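Local coordinates for protein polyporopepsin (Irpex lacteus, PDB 1WKR) that acts as a pepsin-like aspartic endopeptidase of broad specificity that cleaves peptide bonds and clots milk, at residues L105-V110 and T127-L132. Residues are numbered along the deposited sequence; the frame is centred on the assembly and turned at random.
Sequences LGVGPV and TVTDNL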
loop_
_atom_site.group_PDB
_atom_site.type_symbol
_atom_site.label_atom_id
_atom_site.label_comp_id
_atom_site.label_asym_id
_atom_site.label_seq_id
_atom_site.Cartn_x
_atom_site.Cartn_y
_atom_site.Cartn_z
ATOM N N LEU A 105 0.036 10.072 -1.925
ATOM C CA LEU A 105 -1.247 10.032 -2.648
ATOM C C LEU A 105 -2.203 9.162 -1.800
ATOM O O LEU A 105 -1.988 7.950 -1.704
ATOM C CB LEU A 105 -1.095 9.477 -4.045
ATOM C CG LEU A 105 -2.393 9.538 -4.887
ATOM C CD1 LEU A 105 -2.648 10.958 -5.330
ATOM C CD2 LEU A 105 -2.331 8.617 -6.053
ATOM N N GLY A 106 -3.171 9.807 -1.143
ATOM C CA GLY A 106 -3.996 9.129 -0.135
ATOM C C GLY A 106 -5.218 8.518 -0.771
ATOM O O GLY A 106 -6.181 9.207 -1.143
ATOM N N VAL A 107 -5.155 7.201 -0.967
ATOM C CA VAL A 107 -6.229 6.428 -1.659
ATOM C C VAL A 107 -6.870 5.389 -0.736
ATOM O O VAL A 107 -7.648 4.548 -1.189
ATOM C CB VAL A 107 -5.747 5.851 -3.001
ATOM C CG1 VAL A 107 -5.669 6.960 -4.063
ATOM C CG2 VAL A 107 -4.381 5.147 -2.884
ATOM N N GLY A 108 -6.636 5.532 0.565
ATOM C CA GLY A 108 -7.424 4.863 1.600
ATOM C C GLY A 108 -8.843 5.405 1.590
ATOM O O GLY A 108 -9.193 6.366 0.871
ATOM N N PRO A 109 -9.713 4.815 2.395
ATOM C CA PRO A 109 -11.127 5.280 2.483
ATOM C C PRO A 109 -11.170 6.633 3.168
ATOM O O PRO A 109 -10.428 6.939 4.084
ATOM C CB PRO A 109 -11.811 4.203 3.332
ATOM C CG PRO A 109 -10.869 3.009 3.208
ATOM C CD PRO A 109 -9.502 3.614 3.236
ATOM N N VAL A 110 -12.149 7.457 2.718
ATOM C CA VAL A 110 -12.219 8.848 3.234
ATOM C C VAL A 110 -12.399 8.896 4.719
ATOM O O VAL A 110 -11.976 9.930 5.329
ATOM C CB VAL A 110 -13.360 9.628 2.503
ATOM C CG1 VAL A 110 -14.725 9.057 2.765
ATOM C CG2 VAL A 110 -13.267 11.135 2.797
ATOM N N THR A 127 -11.295 12.057 -1.149
ATOM C CA THR A 127 -10.014 11.648 -1.710
ATOM C C THR A 127 -9.963 11.882 -3.176
ATOM O O THR A 127 -10.994 12.212 -3.824
ATOM C CB THR A 127 -9.809 10.149 -1.431
ATOM O OG1 THR A 127 -10.795 9.408 -2.188
ATOM C CG2 THR A 127 -9.956 9.784 0.049
ATOM N N VAL A 128 -8.791 11.725 -3.755
ATOM C CA VAL A 128 -8.675 11.860 -5.209
ATOM C C VAL A 128 -9.630 10.959 -5.913
ATOM O O VAL A 128 -10.283 11.374 -6.910
ATOM C CB VAL A 128 -7.224 11.642 -5.718
ATOM C CG1 VAL A 128 -6.336 12.778 -5.218
ATOM C CG2 VAL A 128 -6.641 10.285 -5.338
ATOM N N THR A 129 -9.816 9.702 -5.455
ATOM C CA THR A 129 -10.712 8.772 -6.127
ATOM C C THR A 129 -12.171 9.253 -6.003
ATOM O O THR A 129 -12.921 9.252 -6.977
ATOM C CB THR A 129 -10.588 7.371 -5.496
ATOM O OG1 THR A 129 -9.175 7.108 -5.296
ATOM C CG2 THR A 129 -11.161 6.322 -6.406
ATOM N N ASP A 130 -12.571 9.672 -4.787
ATOM C CA ASP A 130 -13.905 10.201 -4.572
ATOM C C ASP A 130 -14.199 11.395 -5.482
ATOM O O ASP A 130 -15.286 11.466 -6.044
ATOM C CB ASP A 130 -14.048 10.685 -3.105
ATOM C CG ASP A 130 -14.109 9.609 -2.130
ATOM O OD1 ASP A 130 -14.484 8.474 -2.438
ATOM O OD2 ASP A 130 -13.793 9.925 -0.922
ATOM N N ASN A 131 -13.254 12.324 -5.611
ATOM C CA ASN A 131 -13.469 13.493 -6.446
ATOM C C ASN A 131 -13.519 13.174 -7.909
ATOM O O ASN A 131 -14.352 13.736 -8.668
ATOM C CB ASN A 131 -12.421 14.571 -6.162
ATOM C CG ASN A 131 -12.656 15.274 -4.852
ATOM O OD1 ASN A 131 -13.793 15.489 -4.426
ATOM N ND2 ASN A 131 -11.560 15.653 -4.179
ATOM N N LEU A 132 -12.643 12.310 -8.414
ATOM C CA LEU A 132 -12.696 11.863 -9.798
ATOM C C LEU A 132 -14.094 11.296 -10.091
ATOM O O LEU A 132 -14.609 11.509 -11.209
ATOM C CB LEU A 132 -11.661 10.775 -10.058
ATOM C CG LEU A 132 -10.228 11.364 -10.204
ATOM C CD1 LEU A 132 -9.234 10.182 -10.152
ATOM C CD2 LEU A 132 -10.065 12.125 -11.507
HETATM O O HOH W 1 -6.726 11.842 -1.431
HETATM O O HOH W 2 -9.500 5.123 -3.280
HETATM O O HOH W 3 -10.767 6.740 -1.324
HETATM O O HOH W 4 -13.179 7.136 -0.002
#
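The carboxylate of D130 meets the isopropyl group of V110 through OD2, which lies 3.5 Å from V110 CB; the two side chains cross at about a right angle. From another direction T127 N donates to D130 OD2 almost straight (173°), arriving on the anti side and 34° out of the carboxylate plane, while a water bound to V110 N probably donates to D130 OD2. The other oxygen, OD1, takes a hydrogen bond from N141. T127 OG1, set between the backbone N and carbonyl carbon (chi1 67°), in turn accepts from D130 N at 3.2 Å. This pair is a capping box, closing the first turn of helix 128-134. Threonine suits the N-cap because its hydroxyl caps while CG2 packs 3.6 Å from G108 O. A valine in its place would probably leave D130 N and the water bound to G108 O without their hydroxyl partner. Strand 103-106 belongs to the psi motif of pepsin-like proteases, parallel to strand 25-32, which ends at the catalytic D32, and antiparallel to 39-40; residues 107-110 lead out of it. G106 lies about 5 Å from the D32 side chain, its lack of a side chain suiting this close approach. Three more waters carry the polar link, G106 O to V128 N, V107 O to T129 OG1 and G108 O to T127 OG1; V107 O also accepts from W189. V128 CG2 meets V107 CG1 at 3.7 Å and L105 CD1 at 4.0 Å, and valine's compact branched side chain suits this apolar side, where I84 also touches it.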